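Local coordinates for protein GTPase subunit of restriction endonuclease (Thermococcus gammatolerans, PDB 6P0F) that probably recognises modified DNA through its YTH-like N-terminal domain, as the GTPase and DNA-binding subunit of an McrBC-type restriction endonuclease, at residues 26-30 / 31-35; 35-39 / 40-44; 58-62 / 63-67; 106-109 / 110-113; 168-171 / 172-175. One frame throughout, in Å; residues are numbered along the deposited sequence.

Interaction 1 of 5, residues 26-30 / 31-35; sequences KGVKR and NELEG
Arg30 and Glu34, four residues apart round the turn that follows the short strand 28-29, close this contact with a salt bridge. Along Arg30, CB lies beside Asn31 N of its own peptide link, CG passes near the glutamate, and CD comes to 3.8 Å from Glu34 OE1. The chain runs straight from CG to NE, with CG anti to the backbone N (chi1 177°), and this brings the edge of the guanidinium up to the glutamate. There Arg30 NE meets Glu34 OE1 at 2.6 Å and Arg30 NH2 meets the same Glu34 OE1 at 2.8 Å: a side-on grip by two nitrogens on one oxygen. That oxygen lies in the guanidinium plane, whereas the carboxylate is turned 36° against it. Arg30 NH1 has a second mate, Asp43 of helix 39-45.

Glu32 stretches out, CG anti to its carbonyl carbon, to bring OE1 to Lys29 N at 2.9 Å, with the donor above the carboxylate plane. The return bond, Glu32 N to Lys29 O, is also 2.9 Å. Arg30 O takes both Leu33 N, at 2.9 Å, and Glu34 N, at 3.2 Å. On the inner side, Val28 CG2 packs on Leu33 CG at 4.1 Å, and Phe52 and Phe114 border both residues. With one arginine set between two carboxylates, the charges probably stabilise one another and hold the guanidinium against rotation.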
loop_
_atom_site.group_PDB
_atom_site.type_symbol
_atom_site.label_atom_id
_atom_site.label_comp_id
_atom_site.label_asym_id
_atom_site.label_seq_id
_atom_site.Cartn_x
_atom_site.Cartn_y
_atom_site.Cartn_z
ATOM N N LYS A 26 3.691 -9.028 7.534
ATOM C CA LYS A 26 4.439 -9.349 8.735
ATOM C C LYS A 26 4.879 -8.091 9.464
ATOM O O LYS A 26 4.566 -7.913 10.645
ATOM C CB LYS A 26 5.641 -10.212 8.357
ATOM C CG LYS A 26 6.433 -10.670 9.509
ATOM C CD LYS A 26 7.592 -11.614 9.106
ATOM C CE LYS A 26 8.550 -11.013 8.056
ATOM N NZ LYS A 26 9.282 -9.761 8.514
ATOM N N GLY A 27 5.516 -7.173 8.737
ATOM C CA GLY A 27 6.123 -6.016 9.354
ATOM C C GLY A 27 7.518 -6.342 9.841
ATOM O O GLY A 27 7.966 -7.497 9.841
ATOM N N VAL A 28 8.221 -5.298 10.275
ATOM C CA VAL A 28 9.590 -5.484 10.743
ATOM C C VAL A 28 9.756 -4.883 12.130
ATOM O O VAL A 28 9.134 -3.878 12.487
ATOM C CB VAL A 28 10.633 -4.888 9.776
ATOM C CG1 VAL A 28 10.477 -5.435 8.365
ATOM C CG2 VAL A 28 10.562 -3.390 9.741
ATOM N N LYS A 29 10.614 -5.510 12.934
ATOM C CA LYS A 29 10.914 -4.949 14.238
ATOM C C LYS A 29 11.514 -3.563 14.055
ATOM O O LYS A 29 12.259 -3.316 13.109
ATOM C CB LYS A 29 11.882 -5.864 14.986
ATOM C CG LYS A 29 11.236 -7.173 15.415
ATOM C CD LYS A 29 12.234 -8.144 16.028
ATOM C CE LYS A 29 11.637 -9.565 16.095
ATOM N NZ LYS A 29 12.616 -10.595 16.589
ATOM N N ARG A 30 11.177 -2.655 14.960
ATOM C CA ARG A 30 11.676 -1.288 14.847
ATOM C C ARG A 30 13.203 -1.247 14.782
ATOM O O ARG A 30 13.765 -0.401 14.080
ATOM C CB ARG A 30 11.185 -0.460 16.035
ATOM C CG ARG A 30 11.712 0.946 16.042
ATOM C CD ARG A 30 11.183 1.751 17.246
ATOM N NE ARG A 30 12.026 2.921 17.445
ATOM C CZ ARG A 30 11.582 4.107 17.821
ATOM N NH1 ARG A 30 10.307 4.289 18.070
ATOM N NH2 ARG A 30 12.426 5.111 17.948
ATOM N N ASN A 31 13.891 -2.147 15.484
ATOM C CA ASN A 31 15.354 -2.104 15.441
ATOM C C ASN A 31 15.923 -2.371 14.058
ATOM O O ASN A 31 17.064 -1.979 13.804
ATOM C CB ASN A 31 15.922 -3.078 16.487
ATOM C CG ASN A 31 15.629 -2.619 17.895
ATOM O OD1 ASN A 31 15.207 -1.476 18.121
ATOM N ND2 ASN A 31 15.863 -3.498 18.861
ATOM N N GLU A 32 15.176 -3.033 13.157
ATOM C CA GLU A 32 15.633 -3.238 11.793
ATOM C C GLU A 32 15.705 -1.929 11.014
ATOM O O GLU A 32 16.388 -1.868 9.985
ATOM C CB GLU A 32 14.741 -4.263 11.069
ATOM C CG GLU A 32 14.539 -5.599 11.842
ATOM C CD GLU A 32 13.650 -6.626 11.086
ATOM O OE1 GLU A 32 12.607 -7.130 11.657
ATOM O OE2 GLU A 32 14.009 -6.933 9.918
ATOM N N LEU A 33 15.034 -0.873 11.479
ATOM C CA LEU A 33 15.046 0.414 10.798
ATOM C C LEU A 33 15.842 1.486 11.531
ATOM O O LEU A 33 16.121 2.534 10.937
ATOM C CB LEU A 33 13.611 0.937 10.606
ATOM C CG LEU A 33 12.689 0.068 9.749
ATOM C CD1 LEU A 33 11.264 0.639 9.729
ATOM C CD2 LEU A 33 13.243 -0.052 8.377
ATOM N N GLU A 34 16.111 1.290 12.820
ATOM C CA GLU A 34 16.872 2.255 13.594
ATOM C C GLU A 34 18.233 2.450 12.943
ATOM O O GLU A 34 18.843 1.500 12.454
ATOM C CB GLU A 34 17.025 1.776 15.035
ATOM C CG GLU A 34 15.741 1.906 15.850
ATOM C CD GLU A 34 15.427 3.315 16.325
ATOM O OE1 GLU A 34 14.527 3.470 17.195
ATOM O OE2 GLU A 34 16.048 4.269 15.811
ATOM N N GLY A 35 18.680 3.690 12.896
ATOM C CA GLY A 35 19.909 4.014 12.214
ATOM C C GLY A 35 19.716 4.437 10.785
ATOM O O GLY A 35 20.637 5.005 10.196
#

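Interaction 2 of 5, residues 35-39 / 40-44; sequences GQIGP and DILDN
Ile37 packs on Ile41 and Leu42 at the N-terminal end of helix 39-45, with Gly38 in the N-cap position. Asp40 comes first in the helical segment. Its CG stands between the backbone N and the carbonyl carbon (chi1 60°), a torsion that swings Asp40 OD1 back over the cap to 3.2 Å from Gly38 C. Ile41 follows, its CB 3.7 Å from Ile37 CG2, the two branched side chains crossing at a slant. Ile41 also touches Glu99 and Val101 of strand 91-102.

Leu42 engages Ile37 by both methyls: Leu42 CD2 lies 3.8 Å from Ile37 CG2, and Leu42 CD1 sits 3.6 Å from Ile37 O. Its backbone is held as well, for Leu42 N gives a nearly straight bond (168°) to Gly38 O at 3.2 Å. Replacing Leu42 with an alanine here would probably open a gap beside Ile37 CG2 and take away the apolar contact that Arg30 and Glu34 make with the leucine. Ile37 itself is backed by Leu124 and Phe126 of strand 123-127, which places the helix start against the main sheet.

Asp43 takes the next helical bond, and it is short: Asp43 N reaches Pro39 O at 2.8 Å. Its carboxylate also passes close to the Pro39 carbonyl, but the charge is directed to Arg30, which pairs with Asp43 OD1. Asn44 continues the pattern one step along the helix, with Asn44 N bonded to Asp40 O at 3.0 Å.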
loop_
_atom_site.group_PDB
_atom_site.type_symbol
_atom_site.label_atom_id
_atom_site.label_comp_id
_atom_site.label_asym_id
_atom_site.label_seq_id
_atom_site.Cartn_x
_atom_site.Cartn_y
_atom_site.Cartn_z
ATOM N N GLY A 35 18.680 3.690 12.896
ATOM C CA GLY A 35 19.909 4.014 12.214
ATOM C C GLY A 35 19.716 4.437 10.785
ATOM O O GLY A 35 20.637 5.005 10.196
ATOM N N GLN A 36 18.546 4.177 10.213
ATOM C CA GLN A 36 18.241 4.525 8.839
ATOM C C GLN A 36 17.033 5.423 8.695
ATOM O O GLN A 36 17.041 6.340 7.867
ATOM C CB GLN A 36 18.012 3.249 8.018
ATOM C CG GLN A 36 19.209 2.330 7.972
ATOM C CD GLN A 36 20.352 2.907 7.165
ATOM O OE1 GLN A 36 20.151 3.662 6.211
ATOM N NE2 GLN A 36 21.559 2.550 7.548
ATOM N N ILE A 37 15.969 5.141 9.442
ATOM C CA ILE A 37 14.770 5.967 9.490
ATOM C C ILE A 37 14.852 6.803 10.764
ATOM O O ILE A 37 15.197 6.283 11.826
ATOM C CB ILE A 37 13.495 5.097 9.472
ATOM C CG1 ILE A 37 13.431 4.235 8.211
ATOM C CG2 ILE A 37 12.293 5.966 9.655
ATOM C CD1 ILE A 37 13.279 5.034 6.913
ATOM N N GLY A 38 14.571 8.096 10.657
ATOM C CA GLY A 38 14.691 8.985 11.789
ATOM C C GLY A 38 13.798 8.596 12.953
ATOM O O GLY A 38 12.673 8.130 12.768
ATOM N N PRO A 39 14.266 8.831 14.179
ATOM C CA PRO A 39 13.483 8.398 15.349
ATOM C C PRO A 39 12.142 9.107 15.444
ATOM O O PRO A 39 11.184 8.576 16.013
ATOM C CB PRO A 39 14.407 8.740 16.530
ATOM C CG PRO A 39 15.305 9.815 15.987
ATOM C CD PRO A 39 15.552 9.438 14.572
ATOM N N ASP A 40 12.017 10.296 14.871
ATOM C CA ASP A 40 10.722 10.970 14.872
ATOM C C ASP A 40 9.676 10.141 14.133
ATOM O O ASP A 40 8.536 9.987 14.580
ATOM C CB ASP A 40 10.887 12.342 14.206
ATOM C CG ASP A 40 11.380 12.187 12.752
ATOM O OD1 ASP A 40 12.321 11.408 12.570
ATOM O OD2 ASP A 40 10.666 12.626 11.868
ATOM N N ILE A 41 10.056 9.646 12.950
ATOM C CA ILE A 41 9.154 8.818 12.166
ATOM C C ILE A 41 8.808 7.554 12.929
ATOM O O ILE A 41 7.636 7.174 13.050
ATOM C CB ILE A 41 9.792 8.487 10.803
ATOM C CG1 ILE A 41 10.115 9.769 10.036
ATOM C CG2 ILE A 41 8.889 7.561 10.063
ATOM C CD1 ILE A 41 8.939 10.578 9.642
ATOM N N LEU A 42 9.833 6.871 13.458
ATOM C CA LEU A 42 9.598 5.619 14.168
ATOM C C LEU A 42 8.729 5.829 15.405
ATOM O O LEU A 42 7.831 5.026 15.696
ATOM C CB LEU A 42 10.938 5.000 14.541
ATOM C CG LEU A 42 11.860 4.675 13.374
ATOM C CD1 LEU A 42 13.183 4.140 13.895
ATOM C CD2 LEU A 42 11.175 3.674 12.463
ATOM N N ASP A 43 8.972 6.909 16.144
ATOM C CA ASP A 43 8.182 7.200 17.338
ATOM C C ASP A 43 6.718 7.463 16.981
ATOM O O ASP A 43 5.793 7.002 17.665
ATOM C CB ASP A 43 8.769 8.417 18.054
ATOM C CG ASP A 43 10.068 8.110 18.848
ATOM O OD1 ASP A 43 10.416 6.926 19.074
ATOM O OD2 ASP A 43 10.724 9.092 19.273
ATOM N N ASN A 44 6.492 8.256 15.946
ATOM C CA ASN A 44 5.132 8.642 15.597
ATOM C C ASN A 44 4.351 7.513 14.940
ATOM O O ASN A 44 3.117 7.499 15.023
ATOM C CB ASN A 44 5.170 9.862 14.676
ATOM C CG ASN A 44 5.436 11.149 15.428
ATOM O OD1 ASN A 44 5.604 11.154 16.661
ATOM N ND2 ASN A 44 5.524 12.246 14.689
#

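Interaction 3 of 5, residues 58-62 / 63-67; sequences ETIYE and KKIDK
Ile60 overlaps Ile65 through its outermost methyl, Ile60 CD1 to Ile65 CD1 at 3.5 Å, the two side chains set obliquely to each other. Ile60 CG1 also stands 3.9 Å from Ile65 CD1. Both isoleucines are buried against Phe6 of strand 5-11 and Arg55 of strand 49-55, and Ile65 reaches Ile97 of strand 91-102 as well. Replacing Ile65 with an alanine would probably leave the Ile60 methyl without its partner and open a gap beside Phe6.

The backbone evidence is that of a tight beta hairpin with a type I' turn from Ile60 to Lys63. Lys63 N donates to Ile60 O at 2.7 Å, and Ile60 N returns to Lys63 O at 2.9 Å; these two bonds make Ile60 and Lys63 the hydrogen-bonded pair. Thr59 and Lys64 form the non-hydrogen-bonded pair, 4.4 Å between CA atoms, and a weak bond from Ile65 N to Glu58 O at 3.3 Å extends the pairing.

Beyond it, Glu58 and Lys64 lie side by side, pointing the same way, with Glu58 CG 4.2 Å from Lys64 CG. Glu58 OE1 is 4.7 Å from Lys64 NZ, so attraction between the opposite charges is likely to be felt without a direct bond.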
loop_
_atom_site.group_PDB
_atom_site.type_symbol
_atom_site.label_atom_id
_atom_site.label_comp_id
_atom_site.label_asym_id
_atom_site.label_seq_id
_atom_site.Cartn_x
_atom_site.Cartn_y
_atom_site.Cartn_z
ATOM N N GLU A 58 7.069 9.358 -6.156
ATOM C CA GLU A 58 6.280 10.023 -5.129
ATOM C C GLU A 58 4.808 10.109 -5.483
ATOM O O GLU A 58 3.978 10.342 -4.584
ATOM C CB GLU A 58 6.826 11.436 -4.916
ATOM C CG GLU A 58 6.388 12.107 -3.634
ATOM C CD GLU A 58 7.176 13.381 -3.376
ATOM O OE1 GLU A 58 7.710 13.542 -2.248
ATOM O OE2 GLU A 58 7.281 14.200 -4.316
ATOM N N THR A 59 4.473 9.969 -6.769
ATOM C CA THR A 59 3.119 10.225 -7.243
ATOM C C THR A 59 2.467 8.973 -7.811
ATOM O O THR A 59 3.145 8.063 -8.290
ATOM C CB THR A 59 3.104 11.299 -8.343
ATOM O OG1 THR A 59 3.852 10.821 -9.470
ATOM C CG2 THR A 59 3.723 12.589 -7.837
ATOM N N ILE A 60 1.133 8.948 -7.757
ATOM C CA ILE A 60 0.308 7.994 -8.501
ATOM C C ILE A 60 -0.677 8.802 -9.351
ATOM O O ILE A 60 -1.371 9.670 -8.822
ATOM C CB ILE A 60 -0.451 7.018 -7.583
ATOM C CG1 ILE A 60 0.544 6.124 -6.834
ATOM C CG2 ILE A 60 -1.469 6.223 -8.429
ATOM C CD1 ILE A 60 -0.100 5.343 -5.710
ATOM N N TYR A 61 -0.721 8.518 -10.640
ATOM C CA TYR A 61 -1.582 9.272 -11.527
ATOM C C TYR A 61 -1.396 10.758 -11.291
ATOM O O TYR A 61 -2.331 11.539 -11.349
ATOM C CB TYR A 61 -3.036 8.826 -11.456
ATOM C CG TYR A 61 -3.321 7.789 -12.511
ATOM C CD1 TYR A 61 -2.740 6.532 -12.437
ATOM C CD2 TYR A 61 -4.127 8.073 -13.600
ATOM C CE1 TYR A 61 -2.976 5.575 -13.397
ATOM C CE2 TYR A 61 -4.368 7.121 -14.572
ATOM C CZ TYR A 61 -3.789 5.875 -14.467
ATOM O OH TYR A 61 -4.021 4.921 -15.423
ATOM N N GLU A 62 -0.157 11.095 -10.956
ATOM C CA GLU A 62 0.293 12.479 -10.802
ATOM C C GLU A 62 -0.197 13.110 -9.505
ATOM O O GLU A 62 -0.053 14.329 -9.324
ATOM C CB GLU A 62 -0.139 13.438 -11.929
ATOM C CG GLU A 62 0.989 14.241 -12.314
ATOM C CD GLU A 62 2.065 13.338 -12.964
ATOM O OE1 GLU A 62 1.642 12.457 -13.745
ATOM O OE2 GLU A 62 3.264 13.474 -12.583
ATOM N N LYS A 63 -0.796 12.338 -8.611
ATOM C CA LYS A 63 -1.220 12.827 -7.307
ATOM C C LYS A 63 -0.119 12.451 -6.321
ATOM O O LYS A 63 0.386 11.329 -6.358
ATOM C CB LYS A 63 -2.572 12.229 -6.934
ATOM C CG LYS A 63 -3.666 12.615 -7.956
ATOM C CD LYS A 63 -3.964 14.109 -7.851
ATOM C CE LYS A 63 -5.210 14.512 -8.619
ATOM N NZ LYS A 63 -5.592 15.921 -8.304
ATOM N N LYS A 64 0.317 13.416 -5.523
ATOM C CA LYS A 64 1.318 13.151 -4.502
ATOM C C LYS A 64 0.657 12.382 -3.363
ATOM O O LYS A 64 -0.462 12.691 -2.954
ATOM C CB LYS A 64 1.905 14.475 -4.012
ATOM C CG LYS A 64 2.959 14.363 -2.941
ATOM C CD LYS A 64 3.512 15.754 -2.604
ATOM C CE LYS A 64 4.293 15.748 -1.295
ATOM N NZ LYS A 64 4.852 17.092 -0.966
ATOM N N ILE A 65 1.338 11.353 -2.877
ATOM C CA ILE A 65 0.827 10.545 -1.779
ATOM C C ILE A 65 1.191 11.249 -0.482
ATOM O O ILE A 65 2.373 11.538 -0.238
ATOM C CB ILE A 65 1.415 9.128 -1.814
ATOM C CG1 ILE A 65 1.047 8.440 -3.128
ATOM C CG2 ILE A 65 0.938 8.312 -0.617
ATOM C CD1 ILE A 65 1.717 7.101 -3.288
ATOM N N ASP A 66 0.190 11.504 0.348
ATOM C CA ASP A 66 0.342 12.272 1.575
ATOM C C ASP A 66 -0.023 11.442 2.798
ATOM O O ASP A 66 -0.869 10.548 2.727
ATOM C CB ASP A 66 -0.579 13.512 1.561
ATOM C CG ASP A 66 -0.281 14.470 0.411
ATOM O OD1 ASP A 66 0.910 14.718 0.131
ATOM O OD2 ASP A 66 -1.243 14.984 -0.207
ATOM N N LYS A 67 0.534 11.792 3.955
ATOM C CA LYS A 67 0.023 11.171 5.169
ATOM C C LYS A 67 -1.455 11.503 5.346
ATOM O O LYS A 67 -1.956 12.553 4.903
ATOM C CB LYS A 67 0.856 11.572 6.383
ATOM C CG LYS A 67 0.927 13.032 6.648
ATOM C CD LYS A 67 1.801 13.301 7.890
ATOM C CE LYS A 67 1.794 14.794 8.129
ATOM N NZ LYS A 67 2.565 15.141 9.330
#

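Interaction 4 of 5, residues 106-109 / 110-113; sequences NDVS and FLND
The chain from Val108 to Asp113 coils in successive i to i+3 steps: Leu111 N bonds to Val108 O at 2.9 Å and Asn112 N to Ser109 O at 3.1 Å. Within the second segment, Asp113 N repeats the step to Phe110 O. Phe110 turns its ring back along the coil, with CG between the backbone N and the carbonyl carbon (chi1 81°). This brings Phe110 CD1 to 3.4 Å from Asp107 O, which meets the ring at its edge and in its plane. One face of the ring carries Leu111 CD2, offset toward the rim.

This 3-10-like bonding lies in the loop between strands 91-102 and 123-127, and two waters extend it. One water donates to Asp107 O and accepts from Phe110 N, and so links the two where a direct i to i+3 bond is absent. A second donates to both Ser109 O and Asp113 OD1, the latter at 2.6 Å.

Val108 CB lies 4.2 Å from Leu111 CD1, and the valine also touches Glu119 and Arg122 farther along the loop. Asn112 OD1 accepts from Glu119 N, and Phe110 packs on Gln36 and Ile37 from the segment before helix 39-45.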
loop_
_atom_site.group_PDB
_atom_site.type_symbol
_atom_site.label_atom_id
_atom_site.label_comp_id
_atom_site.label_asym_id
_atom_site.label_seq_id
_atom_site.Cartn_x
_atom_site.Cartn_y
_atom_site.Cartn_z
ATOM N N ASN A 106 20.910 8.024 -2.992
ATOM C CA ASN A 106 22.217 7.621 -2.492
ATOM C C ASN A 106 22.145 6.802 -1.206
ATOM O O ASN A 106 23.182 6.335 -0.723
ATOM C CB ASN A 106 23.083 8.864 -2.219
ATOM C CG ASN A 106 23.077 9.859 -3.376
ATOM O OD1 ASN A 106 22.619 11.000 -3.241
ATOM N ND2 ASN A 106 23.592 9.432 -4.514
ATOM N N ASP A 107 20.956 6.637 -0.630
ATOM C CA ASP A 107 20.800 6.073 0.703
ATOM C C ASP A 107 19.924 4.824 0.706
ATOM O O ASP A 107 19.459 4.408 1.773
ATOM C CB ASP A 107 20.200 7.118 1.646
ATOM C CG ASP A 107 21.211 8.158 2.097
ATOM O OD1 ASP A 107 22.414 7.825 2.180
ATOM O OD2 ASP A 107 20.786 9.310 2.369
ATOM N N VAL A 108 19.730 4.192 -0.453
ATOM C CA VAL A 108 18.755 3.108 -0.554
ATOM C C VAL A 108 19.292 1.746 -0.149
ATOM O O VAL A 108 18.518 0.777 -0.095
ATOM C CB VAL A 108 18.214 3.021 -1.997
ATOM C CG1 VAL A 108 17.432 4.268 -2.342
ATOM C CG2 VAL A 108 19.357 2.822 -3.028
ATOM N N SER A 109 20.583 1.615 0.165
ATOM C CA SER A 109 21.123 0.275 0.334
ATOM C C SER A 109 20.386 -0.519 1.424
ATOM O O SER A 109 20.234 -1.741 1.304
ATOM C CB SER A 109 22.614 0.333 0.672
ATOM O OG SER A 109 23.057 -0.964 1.001
ATOM N N PHE A 110 19.989 0.144 2.517
ATOM C CA PHE A 110 19.357 -0.593 3.613
ATOM C C PHE A 110 18.043 -1.247 3.174
ATOM O O PHE A 110 17.622 -2.240 3.780
ATOM C CB PHE A 110 19.116 0.310 4.848
ATOM C CG PHE A 110 17.888 1.180 4.772
ATOM C CD1 PHE A 110 17.880 2.339 4.001
ATOM C CD2 PHE A 110 16.756 0.864 5.493
ATOM C CE1 PHE A 110 16.748 3.145 3.934
ATOM C CE2 PHE A 110 15.628 1.671 5.446
ATOM C CZ PHE A 110 15.620 2.810 4.668
ATOM N N LEU A 111 17.398 -0.728 2.137
ATOM C CA LEU A 111 16.123 -1.295 1.699
ATOM C C LEU A 111 16.297 -2.720 1.203
ATOM O O LEU A 111 15.341 -3.495 1.225
ATOM C CB LEU A 111 15.480 -0.419 0.611
ATOM C CG LEU A 111 15.070 0.969 1.102
ATOM C CD1 LEU A 111 14.641 1.856 -0.051
ATOM C CD2 LEU A 111 13.977 0.866 2.157
ATOM N N ASN A 112 17.515 -3.098 0.775
ATOM C CA ASN A 112 17.752 -4.466 0.342
ATOM C C ASN A 112 17.783 -5.438 1.507
ATOM O O ASN A 112 17.748 -6.648 1.265
ATOM C CB ASN A 112 19.074 -4.558 -0.443
ATOM C CG ASN A 112 19.055 -3.741 -1.720
ATOM O OD1 ASN A 112 18.100 -3.789 -2.506
ATOM N ND2 ASN A 112 20.116 -2.976 -1.931
ATOM N N ASP A 113 17.856 -4.937 2.746
ATOM C CA ASP A 113 17.692 -5.775 3.937
ATOM C C ASP A 113 16.335 -6.481 3.925
ATOM O O ASP A 113 16.193 -7.576 4.480
ATOM C CB ASP A 113 17.755 -4.952 5.244
ATOM C CG ASP A 113 19.123 -4.313 5.552
ATOM O OD1 ASP A 113 20.122 -4.549 4.831
ATOM O OD2 ASP A 113 19.175 -3.553 6.568
HETATM O O HOH W 1 21.250 2.709 3.589
HETATM O O HOH W 2 21.406 -4.081 2.663
#

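Interaction 5 of 5, residues 168-171 / 172-175; sequences DILK and NILK
Ile173 N meets Ile169 O at 3.0 Å, the shortest of the three helical bonds that cross this contact, with an N-H...O angle of 157°. On its N-terminal side Asn172 N reaches Asp168 O at 3.1 Å. On its C-terminal side Leu174 N reaches Leu170 O, also at 3.1 Å. These i to i+4 bonds identify the last turns of helix 160-174, close to the end of the modelled chain.

The side chains follow the same spacing. Ile169 CG2 faces Ile173 CD1 at 4.0 Å, one turn apart. Ile173 has CG1 anti to its carbonyl carbon (chi1 -67°), a torsion that lays Ile173 CG1 back over Ile169 O, 3.4 Å away. The same residue's methyl, Ile173 CD1, stands 4.4 Å from Leu170 CD2, a looser approach. Leu170, Ile173 and Leu174 all touch Leu94 of strand 91-102; Leu170 and Leu174 also meet Met70 of strand 70-76, and Leu174 adds Ile96.

Asn172 curls its amide back over the turn, so that Asn172 CG lies 3.3 Å from Asp168 O. Lys171 NZ and Asp168 OD1 form a long salt bridge, 3.8 Å. The chemistry is thus divided between an apolar side set against the sheet and a polar side with Asp168, Lys171 and Asn172, as expected of an amphipathic helix.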
loop_
_atom_site.group_PDB
_atom_site.type_symbol
_atom_site.label_atom_id
_atom_site.label_comp_id
_atom_site.label_asym_id
_atom_site.label_seq_id
_atom_site.Cartn_x
_atom_site.Cartn_y
_atom_site.Cartn_z
ATOM N N ASP A 168 -17.316 6.836 3.626
ATOM C CA ASP A 168 -17.795 6.649 4.987
ATOM C C ASP A 168 -17.621 5.211 5.448
ATOM O O ASP A 168 -17.262 4.969 6.610
ATOM C CB ASP A 168 -19.243 7.112 5.065
ATOM C CG ASP A 168 -19.330 8.611 5.097
ATOM O OD1 ASP A 168 -18.807 9.210 6.076
ATOM O OD2 ASP A 168 -19.892 9.187 4.136
ATOM N N ILE A 169 -17.796 4.250 4.545
ATOM C CA ILE A 169 -17.488 2.864 4.881
ATOM C C ILE A 169 -16.010 2.726 5.262
ATOM O O ILE A 169 -15.655 2.114 6.278
ATOM C CB ILE A 169 -17.847 1.933 3.711
ATOM C CG1 ILE A 169 -19.329 2.018 3.354
ATOM C CG2 ILE A 169 -17.456 0.507 4.065
ATOM C CD1 ILE A 169 -19.648 1.456 1.959
ATOM N N LEU A 170 -15.127 3.281 4.441
ATOM C CA LEU A 170 -13.703 3.142 4.714
ATOM C C LEU A 170 -13.329 3.792 6.039
ATOM O O LEU A 170 -12.535 3.232 6.803
ATOM C CB LEU A 170 -12.883 3.746 3.582
ATOM C CG LEU A 170 -13.082 3.193 2.172
ATOM C CD1 LEU A 170 -12.234 3.782 1.060
ATOM C CD2 LEU A 170 -12.870 1.656 2.220
ATOM N N LYS A 171 -13.877 4.980 6.331
ATOM C CA LYS A 171 -13.549 5.620 7.608
ATOM C C LYS A 171 -13.998 4.755 8.781
ATOM O O LYS A 171 -13.313 4.679 9.811
ATOM C CB LYS A 171 -14.175 7.016 7.689
ATOM C CG LYS A 171 -13.502 8.059 6.837
ATOM C CD LYS A 171 -13.910 9.493 7.209
ATOM C CE LYS A 171 -15.370 9.820 6.836
ATOM N NZ LYS A 171 -15.741 11.266 7.110
ATOM N N ASN A 172 -15.150 4.093 8.650
ATOM C CA ASN A 172 -15.640 3.264 9.745
ATOM C C ASN A 172 -14.823 1.989 9.910
ATOM O O ASN A 172 -14.654 1.518 11.039
ATOM C CB ASN A 172 -17.122 2.942 9.544
ATOM C CG ASN A 172 -18.009 4.177 9.719
ATOM O OD1 ASN A 172 -17.592 5.186 10.306
ATOM N ND2 ASN A 172 -19.229 4.111 9.192
ATOM N N ILE A 173 -14.292 1.429 8.823
ATOM C CA ILE A 173 -13.381 0.295 8.982
ATOM C C ILE A 173 -12.153 0.723 9.769
ATOM O O ILE A 173 -11.693 0.011 10.674
ATOM C CB ILE A 173 -12.996 -0.291 7.609
ATOM C CG1 ILE A 173 -14.212 -0.931 6.916
ATOM C CG2 ILE A 173 -11.895 -1.333 7.754
ATOM C CD1 ILE A 173 -14.045 -1.177 5.399
ATOM N N LEU A 174 -11.610 1.896 9.459
ATOM C CA LEU A 174 -10.337 2.300 10.027
ATOM C C LEU A 174 -10.468 2.901 11.414
ATOM O O LEU A 174 -9.454 3.099 12.073
ATOM C CB LEU A 174 -9.637 3.313 9.121
ATOM C CG LEU A 174 -9.132 2.762 7.795
ATOM C CD1 LEU A 174 -8.750 3.911 6.867
ATOM C CD2 LEU A 174 -7.984 1.814 8.024
ATOM N N LYS A 175 -11.656 3.231 11.879
ATOM C CA LYS A 175 -11.700 3.890 13.172
ATOM C C LYS A 175 -11.251 3.006 14.307
ATOM O O LYS A 175 -10.966 3.506 15.397
ATOM C CB LYS A 175 -13.078 4.360 13.421
ATOM C CG LYS A 175 -13.207 5.839 13.007
ATOM C CD LYS A 175 -14.485 6.118 12.607
ATOM C CE LYS A 175 -15.419 5.315 13.534
ATOM N NZ LYS A 175 -15.050 5.771 14.858
#

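Along the chain the five contacts come one after another, each closing a local turn, and none nests inside or crosses another. Interaction 1 turns the chain after strand 28-29, and interaction 2 takes over at the shared Gly35 to start helix 39-45; the two touch directly. Interaction 3 is a separate hairpin, its centre about 25 Å from that of interaction 1, lying against strands 5-11, 49-55 and 91-102. Interaction 4, in the loop after strand 91-102, comes back to both earlier turns: Phe110 packs on Leu33, Gln36 and Ile37. Interaction 5 sets the end of helix 160-174 on strands 70-76 and 91-102, on the opposite side of the chain's centre from interaction 4.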